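PDB 5BU6: BpsB (PgaB), Poly-beta-1,6-N-acetyl-D-glucosamine N-deacetylase from Bordetella bronchiseptica RB50, which removes N-acetyl groups from the biofilm polysaccharide poly-beta-1,6-N-acetyl-D-glucosamine, as a metal-dependent family 4 carbohydrate esterase. Local coordinates for residues D84-T89 with D132-W137. The protein carries 5 engineered substitutions. Numbering follows the deposited sequence.
Sequences DGYAST and DFFMTW. With NI (nickel (II) ion), chain C.
G85 and M135 meet through their backbones where the nickel-binding loop of a family 4 carbohydrate esterase deacetylase domain leaves strand 77-83, and the join illustrates how a metal-site loop can be tied down through its main chain. Two hydrogen bonds make a single antiparallel beta bridge, in which Y86 and F134 are the non-hydrogen-bonded pair and the bonds flank them: M135 N donates to G85 O at 3.0 Å, and A87 N donates to F133 O at 2.9 Å. G85 O accepts twice, since a water also donates to it; the same water donates to M135 O and so links the two segments beside the bridge. Y86 O, by contrast, is used within its own segment, accepting from T89 N.

Beside the bridge the Y86 and F134 side chains lie alongside each other, pointing the same way, in an offset stack with ring centres 4.6 Å apart and F134 CE1 over the rim of the tyrosine face. W112 and I121 add to the packing around F134. M135 approaches from another side: its chain bends at chi3 (-65°), bringing its methyl CE within 3.5 Å of G85 CA and against T89, whose side chain it crosses at about a right angle. L140 and M143 of helix 137-145 also touch this methionine.

D84, just before the bridge, binds the nickel together with H154 and H159. Its OD1 lies 2.1 Å from the metal, while OD2 accepts a hydrogen bond from a water that is itself a nickel ligand.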
loop_
_atom_site.group_PDB
_atom_site.type_symbol
_atom_site.label_atom_id
_atom_site.label_comp_id
_atom_site.label_asym_id
_atom_site.label_seq_id
_atom_site.Cartn_x
_atom_site.Cartn_y
_atom_site.Cartn_z
ATOM N N ASP A 84 2.334 4.863 -2.193
ATOM C CA ASP A 84 1.915 6.221 -2.587
ATOM C C ASP A 84 2.610 6.658 -3.868
ATOM O O ASP A 84 2.127 7.549 -4.557
ATOM C CB ASP A 84 2.145 7.271 -1.501
ATOM C CG ASP A 84 1.167 7.161 -0.345
ATOM O OD1 ASP A 84 0.403 6.182 -0.284
ATOM O OD2 ASP A 84 1.174 8.060 0.528
ATOM N N GLY A 85 3.734 6.031 -4.195
ATOM C CA GLY A 85 4.340 6.227 -5.500
ATOM C C GLY A 85 4.995 7.586 -5.721
ATOM O O GLY A 85 5.103 8.054 -6.858
ATOM N N TYR A 86 5.439 8.225 -4.648
ATOM C CA TYR A 86 6.193 9.472 -4.795
ATOM C C TYR A 86 7.538 9.251 -5.512
ATOM O O TYR A 86 8.036 8.132 -5.560
ATOM C CB TYR A 86 6.402 10.122 -3.431
ATOM C CG TYR A 86 5.172 10.854 -2.917
ATOM C CD1 TYR A 86 4.882 12.157 -3.337
ATOM C CD2 TYR A 86 4.308 10.259 -2.013
ATOM C CE1 TYR A 86 3.770 12.828 -2.863
ATOM C CE2 TYR A 86 3.191 10.923 -1.535
ATOM C CZ TYR A 86 2.926 12.203 -1.960
ATOM O OH TYR A 86 1.812 12.863 -1.483
ATOM N N ALA A 87 8.121 10.328 -6.057
ATOM C CA ALA A 87 9.316 10.220 -6.899
ATOM C C ALA A 87 10.516 9.642 -6.167
ATOM O O ALA A 87 11.335 8.938 -6.767
ATOM C CB ALA A 87 9.686 11.591 -7.488
ATOM N N SER A 88 10.628 9.937 -4.872
ATOM C CA SER A 88 11.776 9.490 -4.095
ATOM C C SER A 88 11.820 7.960 -3.970
ATOM O O SER A 88 12.869 7.381 -3.690
ATOM C CB SER A 88 11.751 10.119 -2.719
ATOM O OG SER A 88 10.630 9.627 -2.006
ATOM N N THR A 89 10.685 7.308 -4.183
ATOM C CA THR A 89 10.667 5.845 -4.221
ATOM C C THR A 89 11.621 5.329 -5.295
ATOM O O THR A 89 12.290 4.313 -5.112
ATOM C CB THR A 89 9.260 5.301 -4.466
ATOM O OG1 THR A 89 8.421 5.702 -3.377
ATOM C CG2 THR A 89 9.285 3.764 -4.516
ATOM N N ASP A 132 4.522 16.084 -11.133
ATOM C CA ASP A 132 5.844 15.456 -11.144
ATOM C C ASP A 132 6.398 15.163 -9.745
ATOM O O ASP A 132 7.560 14.767 -9.598
ATOM C CB ASP A 132 6.830 16.318 -11.935
ATOM C CG ASP A 132 6.624 17.797 -11.705
ATOM O OD1 ASP A 132 5.917 18.150 -10.742
ATOM O OD2 ASP A 132 7.176 18.607 -12.481
ATOM N N PHE A 133 5.568 15.304 -8.715
ATOM C CA PHE A 133 5.937 14.767 -7.402
ATOM C C PHE A 133 5.915 13.243 -7.383
ATOM O O PHE A 133 6.461 12.616 -6.473
ATOM C CB PHE A 133 5.011 15.299 -6.300
ATOM C CG PHE A 133 5.416 16.643 -5.758
ATOM C CD1 PHE A 133 6.193 17.498 -6.516
ATOM C CD2 PHE A 133 5.054 17.031 -4.481
ATOM C CE1 PHE A 133 6.593 18.742 -6.021
ATOM C CE2 PHE A 133 5.452 18.276 -3.970
ATOM C CZ PHE A 133 6.223 19.125 -4.740
ATOM N N PHE A 134 5.267 12.647 -8.375
ATOM C CA PHE A 134 5.125 11.187 -8.421
ATOM C C PHE A 134 6.015 10.525 -9.479
ATOM O O PHE A 134 6.288 11.104 -10.521
ATOM C CB PHE A 134 3.654 10.839 -8.669
ATOM C CG PHE A 134 2.750 11.324 -7.581
ATOM C CD1 PHE A 134 2.618 10.605 -6.412
ATOM C CD2 PHE A 134 2.088 12.529 -7.695
ATOM C CE1 PHE A 134 1.815 11.061 -5.384
ATOM C CE2 PHE A 134 1.275 12.986 -6.677
ATOM C CZ PHE A 134 1.146 12.255 -5.518
ATOM N N MET A 135 6.436 9.294 -9.190
ATOM C CA MET A 135 7.108 8.428 -10.146
ATOM C C MET A 135 6.338 8.306 -11.442
ATOM O O MET A 135 5.099 8.257 -11.447
ATOM C CB MET A 135 7.286 7.019 -9.581
ATOM C CG MET A 135 8.426 6.828 -8.672
ATOM S SD MET A 135 8.502 5.065 -8.238
ATOM C CE MET A 135 6.984 4.878 -7.325
ATOM N N THR A 136 7.068 8.223 -12.545
ATOM C CA THR A 136 6.414 8.000 -13.826
ATOM C C THR A 136 6.131 6.524 -14.040
ATOM O O THR A 136 6.648 5.662 -13.327
ATOM C CB THR A 136 7.250 8.542 -14.980
ATOM O OG1 THR A 136 8.450 7.778 -15.112
ATOM C CG2 THR A 136 7.589 10.020 -14.729
ATOM N N TRP A 137 5.269 6.235 -15.005
ATOM C CA TRP A 137 4.972 4.855 -15.345
ATOM C C TRP A 137 6.231 4.140 -15.805
ATOM O O TRP A 137 6.424 2.964 -15.503
ATOM C CB TRP A 137 3.902 4.775 -16.422
ATOM C CG TRP A 137 2.468 4.921 -15.946
ATOM C CD1 TRP A 137 1.564 5.859 -16.361
ATOM C CD2 TRP A 137 1.784 4.103 -14.989
ATOM N NE1 TRP A 137 0.359 5.667 -15.724
ATOM C CE2 TRP A 137 0.462 4.586 -14.893
ATOM C CE3 TRP A 137 2.153 2.984 -14.224
ATOM C CZ2 TRP A 137 -0.492 4.005 -14.054
ATOM C CZ3 TRP A 137 1.205 2.412 -13.386
ATOM C CH2 TRP A 137 -0.097 2.924 -13.308
HETATM NI NI NI C . -0.846 5.588 1.293
HETATM O O HOH W 1 -0.110 7.246 2.479
HETATM O O HOH W 2 3.698 7.125 -9.195
HETATM O O HOH W 3 0.900 4.654 2.068
#